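Local coordinates for glycosyl hydrolases family 31 family protein (Aspergillus niger, PDB 6DRU) that catalyses the hydrolytic release of alpha-xylose from the non-reducing terminal glucose of xyloglucan oligosaccharides, at residues Asp227-Gln232 with Thr609-Met614; Ala244-Ser249 with Asp464-Ser469; Trp547-Pro552 with Val586-Leu591; Ala597-Ile602 with Tyr643-Arg648. One frame throughout, in Å; residues are numbered along the deposited sequence.

Contact 1 of 4, residues Asp227-Gln232 with Thr609-Met614; sequences DYDTLQ and TGRSIM
Asp229 and Arg611 meet as a pair of opposite charges rather than as a hydrogen-bonded couple. Arg611 starts off pointing away, but its chain bends at chi2 (58°) and returns the guanidinium to the carboxylate of Asp229, where OD2 stands 3.5 Å from Arg611 NH2. That oxygen lies over one face of the guanidinium, offset toward the rim and well out of its plane, which is why no N-H is aimed at it; the two flat groups are turned 35° against each other. The other oxygen, OD1, has its own salt bridge to Arg615, so two neighbouring arginines share the carboxylate, whose charge probably eases their closeness.

Gln232, further along helix 228-239, makes the second half of the contact. Its CB rests 3.7 Å from Gly610 O, while CG lies beside Ser612 OG at 3.8 Å. The amide divides its duties: NE2 donates to Ala507 O, and OE1 accepts from a water, 2.8 Å away, that also donates to Gly610 O. A second water bridges Asp229 O and Thr609 O. Gly610 is the first residue to leave helix 596-609, at positive phi; its own O and that of Thr609 face helix 228-239 through the waters. The chemistry implies a join made of a salt bridge without a directed N-H, two water bridges between oxygens, and van der Waals contact of the Gln232 chain.

Contact 2 of 4, residues Ala244-Ser249 with Asp464-Ser469; sequences APPDFS and DHVSLS
Pro246 and Val466 touch at the underside of the TIM barrel, where 244-249 leads into the first barrel strand, 252-254, and 464-466 leads into strand 467-469. These are the N-terminal ends of the strands, on the face of the barrel remote from the C-terminal ends that carry a TIM-barrel active site.

The apolar part of the contact centres on one methyl group. Val466 CG1 sits 3.6 Å from Pro246 CD and equally near CG, the two side chains meeting at a slant; chi1 (-53°) places CG1, anti to the carbonyl carbon, on the proline side. Ser249 CB adds a looser approach to the same methyl, and Met482 of the adjacent strand 481-484 and Met321 of strand 319-328 also pack against Val466.

A second kind of approach gathers carbon atoms about a backbone oxygen. Asp464 O lies 3.6 Å from Pro246 CB and meets the edge of the Phe248 ring, near its plane, 3.5 Å from CE1. Phe248 reaches that spot because its chi1 of 81° sets CG between the backbone N and the carbonyl carbon.

Hydrogen bonds act within and around the segments, not across them. Val466 N donates to Asn391 OD1 on the adjacent barrel strand, and Ala244 pairs through its backbone with Cys463. At the entry to the 3-10 turn, Pro246 O accepts from both Ser249 N, at 3.1 Å, and Ser249 OG, the hydroxyl lying in the carbonyl plane with a C=O...OG angle of 149°.

Contact 3 of 4, residues Trp547-Pro552 with Val586-Leu591; sequences WTTFLP and VSYIHL
The last beta/alpha units of the barrel supply this contact: the chain leaving helix 535-548 for barrel strand 554-555 packs, through Thr549 and Phe550, on helix 582-594, which follows that strand. Thr549 lies across Tyr588 at about a right angle. Its OG1 is 3.5 Å from both CB and CD1 of Tyr588, yet the polar partner of this hydroxyl is Ala546 O in the preceding turn. The methyl CG2 of Thr549, set anti to the backbone N, comes within 3.6 Å of Tyr588 O.

Phe550 reaches over with its far rim. CZ meets Leu591 CD2 at 3.7 Å, again with the side chains crossed at roughly ninety degrees, and Leu591 extends to it because its CG is anti to the backbone N (chi1 175°). Beside that pair, Phe550 CE2 and Tyr588 CE1 lie 4.5 Å apart, each near the plane of the other ring, so the aromatics meet rim to rim without stacking. Tyr588 continues past them to give its OH a hydrogen bond with Gln699 O.

Arg592, the next residue of the helix, donates through NH1 to Thr549 O and Leu551 O and through NH2 to Pro552 O. The chemistry implies a division of labour: the touching side chains only pack, Thr549 OG1 and Tyr588 OH find their partners beyond them, and Arg592 ties the same helix to the loop by hydrogen bonds.

Contact 4 of 4, residues Ala597-Ile602 with Tyr643-Arg648; sequences AYLKSI and YMFGPR
Tyr598 leaves helix 596-609 and drives its ring into the turn formed by Phe645, Gly646, Pro647 and Arg648. From CB the side chain heads toward that turn, with CG anti to the backbone N (chi1 -173°), which carries the ring toward Phe645-Arg648. Ile602, one turn on, lays its CG2 over the centre of one ring face. Further out the two edges diverge: CE1 lies 4.1 Å from Pro647 CD and close to Arg648 CG, whereas CE2 is 3.4 Å from Phe645 O. CZ, between them, also lies near Pro647 CD.

At the tip, Tyr598 OH donates to Phe645 O over 2.8 Å, striking a lone pair in the carbonyl plane. The same Tyr598 OH accepts from Arg648 N at 3.0 Å with an N-H...O angle of 162°. Both partners lie near the plane of the tyrosine ring. A weak bond from Leu649 N reaches the same oxygen.

The residues so gripped form the bend of a beta hairpin, strand 643-645 followed by strand 649-651, in the antiparallel sheet of the C-terminal domain, so a barrel-side helix holds that hairpin by its turn. Gly646 makes the bend at a positive phi of 77°.

Beside the tyrosine, the Phe645 ring meets two aliphatic side chains. Leu599 CD2 approaches its edge, 3.5 Å from Phe645 CZ, while Ile602 CD1 stands over one face, offset toward the rim. Ile602 CG2 completes the packing against Pro647 CD at 3.6 Å.

Overall arrangement
Contacts 3 and 4 are buried, contacts 1 and 2 only partly so. At contact 1, water and charge join the segments; contact 2, beneath the barrel, and contact 3, on its flank, have no hydrogen bond between their segments, though bonds from neighbouring residues accompany the packing; contact 4 adds two hydrogen bonds to an apolar core. Helix 596-609 is common ground: contact 4 uses its body, contact 1 the turn at its end. Between these two contacts, Ile613 O probably bonds to Gly646 N. Contacts 3 and 4 meet where Tyr643 OH probably bonds to Trp547 NE1, and a long, weak ion pair, Asp247 with Lys600, connects contacts 2 and 4.

Contact 1 of 4, residues Asp227-Gln232 with Thr609-Met614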
loop_
_atom_site.group_PDB
_atom_site.type_symbol
_atom_site.label_atom_id
_atom_site.label_comp_id
_atom_site.label_asym_id
_atom_site.label_seq_id
_atom_site.Cartn_x
_atom_site.Cartn_y
_atom_site.Cartn_z
ATOM N N ASP A 227 19.985 41.845 1.089
ATOM C CA ASP A 227 19.067 42.394 2.084
ATOM C C ASP A 227 18.311 41.250 2.763
ATOM O O ASP A 227 17.128 41.001 2.524
ATOM C CB ASP A 227 18.124 43.397 1.421
ATOM C CG ASP A 227 17.292 44.172 2.419
ATOM O OD1 ASP A 227 16.915 43.598 3.462
ATOM O OD2 ASP A 227 17.014 45.361 2.154
ATOM N N TYR A 228 19.036 40.547 3.636
ATOM C CA TYR A 228 18.470 39.401 4.337
ATOM C C TYR A 228 17.559 39.801 5.487
ATOM O O TYR A 228 16.691 39.010 5.874
ATOM C CB TYR A 228 19.589 38.501 4.865
ATOM C CG TYR A 228 20.417 37.864 3.776
ATOM C CD1 TYR A 228 21.570 38.477 3.302
ATOM C CD2 TYR A 228 20.041 36.652 3.212
ATOM C CE1 TYR A 228 22.327 37.899 2.301
ATOM C CE2 TYR A 228 20.791 36.065 2.212
ATOM C CZ TYR A 228 21.933 36.694 1.759
ATOM O OH TYR A 228 22.684 36.113 0.763
ATOM N N ASP A 229 17.736 41.002 6.041
ATOM C CA ASP A 229 16.858 41.452 7.114
ATOM C C ASP A 229 15.422 41.590 6.630
ATOM O O ASP A 229 14.481 41.377 7.404
ATOM C CB ASP A 229 17.364 42.774 7.689
ATOM C CG ASP A 229 18.657 42.614 8.464
ATOM O OD1 ASP A 229 18.829 41.561 9.117
ATOM O OD2 ASP A 229 19.502 43.534 8.420
ATOM N N THR A 230 15.235 41.940 5.356
ATOM C CA THR A 230 13.887 42.018 4.805
ATOM C C THR A 230 13.297 40.629 4.605
ATOM O O THR A 230 12.111 40.409 4.878
ATOM C CB THR A 230 13.898 42.792 3.487
ATOM O OG1 THR A 230 14.366 44.125 3.723
ATOM C CG2 THR A 230 12.501 42.854 2.892
ATOM N N LEU A 231 14.106 39.679 4.127
ATOM C CA LEU A 231 13.638 38.304 3.987
ATOM C C LEU A 231 13.112 37.766 5.313
ATOM O O LEU A 231 12.030 37.170 5.369
ATOM C CB LEU A 231 14.763 37.416 3.453
ATOM C CG LEU A 231 15.068 37.512 1.959
ATOM C CD1 LEU A 231 16.244 36.620 1.598
ATOM C CD2 LEU A 231 13.842 37.130 1.145
ATOM N N GLN A 232 13.861 37.980 6.398
ATOM C CA GLN A 232 13.393 37.552 7.712
ATOM C C GLN A 232 12.178 38.352 8.162
ATOM O O GLN A 232 11.342 37.835 8.911
ATOM C CB GLN A 232 14.519 37.668 8.739
ATOM C CG GLN A 232 15.628 36.649 8.550
ATOM C CD GLN A 232 15.137 35.223 8.706
ATOM O OE1 GLN A 232 14.378 34.913 9.625
ATOM N NE2 GLN A 232 15.568 34.346 7.807
ATOM N N THR A 609 10.192 43.022 14.082
ATOM C CA THR A 609 10.488 42.852 12.667
ATOM C C THR A 609 11.010 41.466 12.318
ATOM O O THR A 609 11.277 41.202 11.140
ATOM C CB THR A 609 11.496 43.909 12.192
ATOM O OG1 THR A 609 12.611 43.955 13.092
ATOM C CG2 THR A 609 10.838 45.280 12.129
ATOM N N GLY A 610 11.191 40.585 13.298
ATOM C CA GLY A 610 11.933 39.365 13.056
ATOM C C GLY A 610 13.412 39.603 12.868
ATOM O O GLY A 610 14.084 38.808 12.202
ATOM N N ARG A 611 13.931 40.692 13.432
ATOM C CA ARG A 611 15.349 41.018 13.374
ATOM C C ARG A 611 16.142 39.932 14.087
ATOM O O ARG A 611 16.009 39.766 15.304
ATOM C CB ARG A 611 15.597 42.385 14.013
ATOM C CG ARG A 611 16.926 43.017 13.670
ATOM C CD ARG A 611 17.055 43.182 12.170
ATOM N NE ARG A 611 18.270 43.896 11.798
ATOM C CZ ARG A 611 18.295 45.170 11.424
ATOM N NH1 ARG A 611 17.167 45.866 11.375
ATOM N NH2 ARG A 611 19.443 45.749 11.098
ATOM N N SER A 612 16.953 39.185 13.341
ATOM C CA SER A 612 17.638 38.029 13.905
ATOM C C SER A 612 18.542 38.437 15.061
ATOM O O SER A 612 19.244 39.449 14.998
ATOM C CB SER A 612 18.454 37.319 12.830
ATOM O OG SER A 612 17.637 36.922 11.743
ATOM N N ILE A 613 18.517 37.637 16.126
ATOM C CA ILE A 613 19.271 37.945 17.335
ATOM C C ILE A 613 20.736 37.584 17.132
ATOM O O ILE A 613 21.593 38.472 17.058
ATOM C CB ILE A 613 18.672 37.229 18.558
ATOM C CG1 ILE A 613 17.224 37.681 18.760
ATOM C CG2 ILE A 613 19.498 37.512 19.799
ATOM C CD1 ILE A 613 16.530 37.009 19.912
ATOM N N MET A 614 21.047 36.295 17.034
ATOM C CA MET A 614 22.390 35.890 16.642
ATOM C C MET A 614 22.431 35.763 15.125
ATOM O O MET A 614 21.591 35.086 14.524
ATOM C CB MET A 614 22.826 34.595 17.336
ATOM C CG MET A 614 21.954 33.377 17.132
ATOM S SD MET A 614 22.577 31.996 18.122
ATOM C CE MET A 614 24.157 31.682 17.338
HETATM O O HOH W 1 14.060 41.709 10.298
HETATM O O HOH W 2 13.665 36.044 12.102
#

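Contact 2 of 4, residues Ala244-Ser249 with Asp464-Ser469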
loop_
_atom_site.group_PDB
_atom_site.type_symbol
_atom_site.label_atom_id
_atom_site.label_comp_id
_atom_site.label_asym_id
_atom_site.label_seq_id
_atom_site.Cartn_x
_atom_site.Cartn_y
_atom_site.Cartn_z
ATOM N N ALA A 244 7.594 39.078 23.290
ATOM C CA ALA A 244 8.756 39.521 24.049
ATOM C C ALA A 244 8.973 38.607 25.253
ATOM O O ALA A 244 8.015 38.264 25.952
ATOM C CB ALA A 244 8.579 40.960 24.521
ATOM N N PRO A 245 10.220 38.205 25.514
ATOM C CA PRO A 245 10.460 37.247 26.590
ATOM C C PRO A 245 10.323 37.918 27.955
ATOM O O PRO A 245 10.506 39.135 28.075
ATOM C CB PRO A 245 11.908 36.790 26.335
ATOM C CG PRO A 245 12.541 37.975 25.700
ATOM C CD PRO A 245 11.467 38.600 24.838
ATOM N N PRO A 246 9.992 37.148 28.988
ATOM C CA PRO A 246 10.008 37.717 30.343
ATOM C C PRO A 246 11.430 38.054 30.755
ATOM O O PRO A 246 12.379 37.353 30.400
ATOM C CB PRO A 246 9.421 36.595 31.204
ATOM C CG PRO A 246 9.704 35.354 30.439
ATOM C CD PRO A 246 9.619 35.728 28.987
ATOM N N ASP A 247 11.568 39.148 31.510
ATOM C CA ASP A 247 12.894 39.679 31.812
ATOM C C ASP A 247 13.752 38.679 32.576
ATOM O O ASP A 247 14.970 38.626 32.371
ATOM C CB ASP A 247 12.772 40.983 32.604
ATOM C CG ASP A 247 12.218 42.124 31.769
ATOM O OD1 ASP A 247 12.403 42.107 30.533
ATOM O OD2 ASP A 247 11.599 43.041 32.350
ATOM N N PHE A 248 13.141 37.867 33.444
ATOM C CA PHE A 248 13.925 36.943 34.257
ATOM C C PHE A 248 14.610 35.879 33.408
ATOM O O PHE A 248 15.693 35.408 33.769
ATOM C CB PHE A 248 13.040 36.289 35.321
ATOM C CG PHE A 248 12.229 35.133 34.812
ATOM C CD1 PHE A 248 11.023 35.344 34.166
ATOM C CD2 PHE A 248 12.666 33.831 34.993
ATOM C CE1 PHE A 248 10.274 34.279 33.701
ATOM C CE2 PHE A 248 11.923 32.766 34.530
ATOM C CZ PHE A 248 10.725 32.989 33.882
ATOM N N SER A 249 14.010 35.502 32.277
ATOM C CA SER A 249 14.581 34.462 31.429
ATOM C C SER A 249 15.888 34.881 30.766
ATOM O O SER A 249 16.592 34.020 30.229
ATOM C CB SER A 249 13.570 34.046 30.359
ATOM O OG SER A 249 13.241 35.136 29.516
ATOM N N ASP A 464 4.904 35.952 30.311
ATOM C CA ASP A 464 5.231 35.872 31.729
ATOM C C ASP A 464 6.103 34.669 32.044
ATOM O O ASP A 464 6.885 34.707 33.000
ATOM C CB ASP A 464 3.953 35.801 32.570
ATOM C CG ASP A 464 3.297 37.155 32.754
ATOM O OD1 ASP A 464 3.807 38.148 32.192
ATOM O OD2 ASP A 464 2.268 37.222 33.458
ATOM N N HIS A 465 5.985 33.604 31.254
ATOM C CA HIS A 465 6.731 32.375 31.469
ATOM C C HIS A 465 7.157 31.820 30.117
ATOM O O HIS A 465 6.657 32.230 29.066
ATOM C CB HIS A 465 5.893 31.357 32.249
ATOM C CG HIS A 465 5.174 31.948 33.422
ATOM N ND1 HIS A 465 5.792 32.188 34.631
ATOM C CD2 HIS A 465 3.895 32.368 33.562
ATOM C CE1 HIS A 465 4.920 32.720 35.470
ATOM N NE2 HIS A 465 3.762 32.839 34.846
ATOM N N VAL A 466 8.096 30.875 30.148
ATOM C CA VAL A 466 8.646 30.274 28.941
ATOM C C VAL A 466 8.561 28.758 29.045
ATOM O O VAL A 466 8.297 28.193 30.106
ATOM C CB VAL A 466 10.104 30.702 28.677
ATOM C CG1 VAL A 466 10.232 32.211 28.682
ATOM C CG2 VAL A 466 11.025 30.081 29.715
ATOM N N SER A 467 8.788 28.104 27.908
ATOM C CA SER A 467 8.924 26.660 27.838
ATOM C C SER A 467 10.213 26.324 27.103
ATOM O O SER A 467 10.669 27.080 26.241
ATOM C CB SER A 467 7.730 26.001 27.134
ATOM O OG SER A 467 7.752 26.254 25.741
ATOM N N LEU A 468 10.807 25.190 27.461
ATOM C CA LEU A 468 12.058 24.732 26.868
ATOM C C LEU A 468 11.753 23.503 26.021
ATOM O O LEU A 468 11.411 22.443 26.556
ATOM C CB LEU A 468 13.093 24.428 27.949
ATOM C CG LEU A 468 14.472 23.931 27.513
ATOM C CD1 LEU A 468 15.149 24.930 26.588
ATOM C CD2 LEU A 468 15.339 23.665 28.729
ATOM N N SER A 469 11.874 23.648 24.704
ATOM C CA SER A 469 11.545 22.592 23.759
ATOM C C SER A 469 12.783 22.182 22.973
ATOM O O SER A 469 13.685 22.992 22.734
ATOM C CB SER A 469 10.440 23.045 22.794
ATOM O OG SER A 469 10.322 22.159 21.695
#

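Contact 3 of 4, residues Trp547-Pro552 with Val586-Leu591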
loop_
_atom_site.group_PDB
_atom_site.type_symbol
_atom_site.label_atom_id
_atom_site.label_comp_id
_atom_site.label_asym_id
_atom_site.label_seq_id
_atom_site.Cartn_x
_atom_site.Cartn_y
_atom_site.Cartn_z
ATOM N N TRP A 547 30.822 31.178 26.146
ATOM C CA TRP A 547 30.087 31.403 24.905
ATOM C C TRP A 547 28.599 31.595 25.167
ATOM O O TRP A 547 27.950 32.420 24.514
ATOM C CB TRP A 547 30.316 30.240 23.942
ATOM C CG TRP A 547 29.489 30.329 22.697
ATOM C CD1 TRP A 547 29.261 31.442 21.942
ATOM C CD2 TRP A 547 28.771 29.262 22.067
ATOM N NE1 TRP A 547 28.449 31.134 20.876
ATOM C CE2 TRP A 547 28.134 29.802 20.932
ATOM C CE3 TRP A 547 28.605 27.904 22.352
ATOM C CZ2 TRP A 547 27.345 29.031 20.083
ATOM C CZ3 TRP A 547 27.823 27.140 21.508
ATOM C CH2 TRP A 547 27.203 27.704 20.386
ATOM N N THR A 548 28.040 30.840 26.118
ATOM C CA THR A 548 26.612 30.939 26.398
ATOM C C THR A 548 26.218 32.319 26.908
ATOM O O THR A 548 25.033 32.666 26.864
ATOM C CB THR A 548 26.198 29.872 27.411
ATOM O OG1 THR A 548 26.798 30.159 28.680
ATOM C CG2 THR A 548 26.648 28.499 26.942
ATOM N N THR A 549 27.180 33.109 27.394
ATOM C CA THR A 549 26.884 34.491 27.760
ATOM C C THR A 549 26.400 35.290 26.558
ATOM O O THR A 549 25.549 36.174 26.700
ATOM C CB THR A 549 28.122 35.154 28.366
ATOM O OG1 THR A 549 28.737 34.260 29.303
ATOM C CG2 THR A 549 27.740 36.447 29.079
ATOM N N PHE A 550 26.923 34.987 25.372
ATOM C CA PHE A 550 26.565 35.716 24.163
ATOM C C PHE A 550 25.687 34.855 23.261
ATOM O O PHE A 550 25.955 34.709 22.065
ATOM C CB PHE A 550 27.830 36.180 23.441
ATOM C CG PHE A 550 28.743 36.999 24.308
ATOM C CD1 PHE A 550 28.588 38.372 24.395
ATOM C CD2 PHE A 550 29.745 36.393 25.051
ATOM C CE1 PHE A 550 29.418 39.127 25.198
ATOM C CE2 PHE A 550 30.580 37.143 25.855
ATOM C CZ PHE A 550 30.416 38.512 25.930
ATOM N N LEU A 551 24.639 34.287 23.838
ATOM C CA LEU A 551 23.619 33.510 23.153
ATOM C C LEU A 551 22.257 34.029 23.578
ATOM O O LEU A 551 22.137 34.705 24.606
ATOM C CB LEU A 551 23.735 32.014 23.480
ATOM C CG LEU A 551 24.863 31.250 22.795
ATOM C CD1 LEU A 551 24.906 29.814 23.285
ATOM C CD2 LEU A 551 24.685 31.299 21.287
ATOM N N PRO A 552 21.208 33.758 22.791
ATOM C CA PRO A 552 19.876 34.269 23.153
ATOM C C PRO A 552 19.447 33.909 24.563
ATOM O O PRO A 552 18.768 34.708 25.219
ATOM C CB PRO A 552 18.967 33.627 22.099
ATOM C CG PRO A 552 19.850 33.487 20.909
ATOM C CD PRO A 552 21.204 33.121 21.460
ATOM N N VAL A 586 31.767 32.928 37.531
ATOM C CA VAL A 586 30.892 33.927 38.136
ATOM C C VAL A 586 31.012 35.267 37.417
ATOM O O VAL A 586 30.044 36.036 37.355
ATOM C CB VAL A 586 31.199 34.048 39.641
ATOM C CG1 VAL A 586 30.355 35.138 40.280
ATOM C CG2 VAL A 586 30.949 32.717 40.337
ATOM N N SER A 587 32.183 35.566 36.847
ATOM C CA SER A 587 32.343 36.815 36.111
ATOM C C SER A 587 31.435 36.856 34.889
ATOM O O SER A 587 30.810 37.885 34.604
ATOM C CB SER A 587 33.801 37.001 35.695
ATOM O OG SER A 587 34.149 36.119 34.640
ATOM N N TYR A 588 31.341 35.743 34.158
ATOM C CA TYR A 588 30.462 35.701 32.995
ATOM C C TYR A 588 28.994 35.714 33.398
ATOM O O TYR A 588 28.150 36.199 32.636
ATOM C CB TYR A 588 30.785 34.477 32.141
ATOM C CG TYR A 588 31.995 34.676 31.257
ATOM C CD1 TYR A 588 31.915 35.451 30.107
ATOM C CD2 TYR A 588 33.219 34.102 31.577
ATOM C CE1 TYR A 588 33.018 35.644 29.295
ATOM C CE2 TYR A 588 34.326 34.288 30.771
ATOM C CZ TYR A 588 34.220 35.059 29.632
ATOM O OH TYR A 588 35.317 35.248 28.825
ATOM N N ILE A 589 28.668 35.183 34.579
ATOM C CA ILE A 589 27.304 35.300 35.090
ATOM C C ILE A 589 26.955 36.763 35.328
ATOM O O ILE A 589 25.866 37.226 34.966
ATOM C CB ILE A 589 27.136 34.460 36.371
ATOM C CG1 ILE A 589 27.222 32.968 36.044
ATOM C CG2 ILE A 589 25.815 34.784 37.054
ATOM C CD1 ILE A 589 27.076 32.069 37.253
ATOM N N HIS A 590 27.873 37.516 35.938
ATOM C CA HIS A 590 27.639 38.940 36.153
ATOM C C HIS A 590 27.605 39.706 34.835
ATOM O O HIS A 590 26.786 40.617 34.662
ATOM C CB HIS A 590 28.710 39.512 37.080
ATOM C CG HIS A 590 28.461 39.240 38.531
ATOM N ND1 HIS A 590 29.261 38.405 39.280
ATOM C CD2 HIS A 590 27.503 39.698 39.371
ATOM C CE1 HIS A 590 28.806 38.359 40.520
ATOM N NE2 HIS A 590 27.740 39.135 40.601
ATOM N N LEU A 591 28.491 39.358 33.897
ATOM C CA LEU A 591 28.480 40.007 32.589
ATOM C C LEU A 591 27.153 39.780 31.874
ATOM O O LEU A 591 26.653 40.670 31.176
ATOM C CB LEU A 591 29.642 39.496 31.737
ATOM C CG LEU A 591 29.693 39.989 30.289
ATOM C CD1 LEU A 591 29.807 41.506 30.242
ATOM C CD2 LEU A 591 30.840 39.333 29.533
#

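Contact 4 of 4, residues Ala597-Ile602 with Tyr643-Arg648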
loop_
_atom_site.group_PDB
_atom_site.type_symbol
_atom_site.label_atom_id
_atom_site.label_comp_id
_atom_site.label_asym_id
_atom_site.label_seq_id
_atom_site.Cartn_x
_atom_site.Cartn_y
_atom_site.Cartn_z
ATOM N N ALA A 597 20.189 45.167 29.346
ATOM C CA ALA A 597 19.580 46.180 28.489
ATOM C C ALA A 597 19.794 45.852 27.018
ATOM O O ALA A 597 18.884 46.014 26.196
ATOM C CB ALA A 597 20.146 47.561 28.822
ATOM N N TYR A 598 20.998 45.395 26.667
ATOM C CA TYR A 598 21.277 44.998 25.291
ATOM C C TYR A 598 20.440 43.790 24.887
ATOM O O TYR A 598 19.918 43.732 23.767
ATOM C CB TYR A 598 22.767 44.699 25.140
ATOM C CG TYR A 598 23.230 44.444 23.726
ATOM C CD1 TYR A 598 23.341 45.483 22.812
ATOM C CD2 TYR A 598 23.584 43.167 23.313
ATOM C CE1 TYR A 598 23.777 45.255 21.522
ATOM C CE2 TYR A 598 24.021 42.928 22.027
ATOM C CZ TYR A 598 24.116 43.975 21.135
ATOM O OH TYR A 598 24.553 43.741 19.852
ATOM N N LEU A 599 20.299 42.816 25.789
ATOM C CA LEU A 599 19.512 41.624 25.487
ATOM C C LEU A 599 18.041 41.968 25.298
ATOM O O LEU A 599 17.418 41.561 24.310
ATOM C CB LEU A 599 19.678 40.589 26.597
ATOM C CG LEU A 599 21.019 39.864 26.647
ATOM C CD1 LEU A 599 21.187 39.154 27.982
ATOM C CD2 LEU A 599 21.127 38.880 25.495
ATOM N N LYS A 600 17.463 42.709 26.245
ATOM C CA LYS A 600 16.046 43.040 26.148
ATOM C C LYS A 600 15.765 43.914 24.931
ATOM O O LYS A 600 14.665 43.862 24.366
ATOM C CB LYS A 600 15.587 43.720 27.441
ATOM C CG LYS A 600 14.186 44.308 27.395
ATOM C CD LYS A 600 13.900 45.183 28.608
ATOM C CE LYS A 600 12.408 45.237 28.904
ATOM N NZ LYS A 600 12.128 45.643 30.310
ATOM N N SER A 601 16.755 44.693 24.489
ATOM C CA SER A 601 16.562 45.542 23.317
ATOM C C SER A 601 16.580 44.730 22.026
ATOM O O SER A 601 15.751 44.954 21.136
ATOM C CB SER A 601 17.634 46.629 23.280
ATOM O OG SER A 601 17.383 47.547 22.232
ATOM N N ILE A 602 17.512 43.782 21.903
ATOM C CA ILE A 602 17.584 42.994 20.677
ATOM C C ILE A 602 16.479 41.943 20.637
ATOM O O ILE A 602 16.036 41.546 19.553
ATOM C CB ILE A 602 18.975 42.354 20.512
ATOM C CG1 ILE A 602 19.259 41.349 21.629
ATOM C CG2 ILE A 602 20.050 43.429 20.472
ATOM C CD1 ILE A 602 20.591 40.641 21.485
ATOM N N TYR A 643 29.767 35.099 14.526
ATOM C CA TYR A 643 28.444 35.656 14.291
ATOM C C TYR A 643 28.326 36.989 15.008
ATOM O O TYR A 643 29.099 37.299 15.918
ATOM C CB TYR A 643 27.340 34.707 14.767
ATOM C CG TYR A 643 27.338 34.464 16.260
ATOM C CD1 TYR A 643 28.165 33.504 16.827
ATOM C CD2 TYR A 643 26.502 35.191 17.099
ATOM C CE1 TYR A 643 28.165 33.277 18.190
ATOM C CE2 TYR A 643 26.494 34.972 18.462
ATOM C CZ TYR A 643 27.327 34.014 19.002
ATOM O OH TYR A 643 27.325 33.789 20.360
ATOM N N MET A 644 27.341 37.772 14.583
ATOM C CA MET A 644 26.992 39.016 15.254
ATOM C C MET A 644 25.886 38.727 16.263
ATOM O O MET A 644 24.777 38.338 15.879
ATOM C CB MET A 644 26.547 40.071 14.242
ATOM C CG MET A 644 27.670 40.590 13.347
ATOM S SD MET A 644 28.837 41.696 14.169
ATOM C CE MET A 644 27.791 43.102 14.538
ATOM N N PHE A 645 26.187 38.908 17.546
ATOM C CA PHE A 645 25.185 38.783 18.603
ATOM C C PHE A 645 24.579 40.161 18.822
ATOM O O PHE A 645 25.145 41.000 19.525
ATOM C CB PHE A 645 25.805 38.227 19.878
ATOM C CG PHE A 645 24.806 37.938 20.955
ATOM C CD1 PHE A 645 23.799 37.011 20.749
ATOM C CD2 PHE A 645 24.871 38.590 22.174
ATOM C CE1 PHE A 645 22.875 36.744 21.738
ATOM C CE2 PHE A 645 23.950 38.324 23.167
ATOM C CZ PHE A 645 22.951 37.398 22.949
ATOM N N GLY A 646 23.420 40.395 18.216
ATOM C CA GLY A 646 22.855 41.719 18.148
ATOM C C GLY A 646 23.561 42.540 17.088
ATOM O O GLY A 646 24.392 42.029 16.329
ATOM N N PRO A 647 23.252 43.837 17.017
ATOM C CA PRO A 647 23.840 44.677 15.964
ATOM C C PRO A 647 25.259 45.149 16.243
ATOM O O PRO A 647 25.905 45.663 15.320
ATOM C CB PRO A 647 22.875 45.868 15.898
ATOM C CG PRO A 647 22.342 45.978 17.280
ATOM C CD PRO A 647 22.241 44.565 17.805
ATOM N N ARG A 648 25.775 44.984 17.459
ATOM C CA ARG A 648 27.049 45.589 17.823
ATOM C C ARG A 648 28.143 44.597 18.192
ATOM O O ARG A 648 29.318 44.914 18.005
ATOM C CB ARG A 648 26.861 46.566 18.995
ATOM C CG ARG A 648 25.808 47.636 18.753
ATOM C CD ARG A 648 26.360 48.783 17.919
ATOM N NE ARG A 648 25.319 49.727 17.518
ATOM C CZ ARG A 648 25.168 50.940 18.042
ATOM N NH1 ARG A 648 25.996 51.364 18.986
ATOM N NH2 ARG A 648 24.193 51.733 17.617
#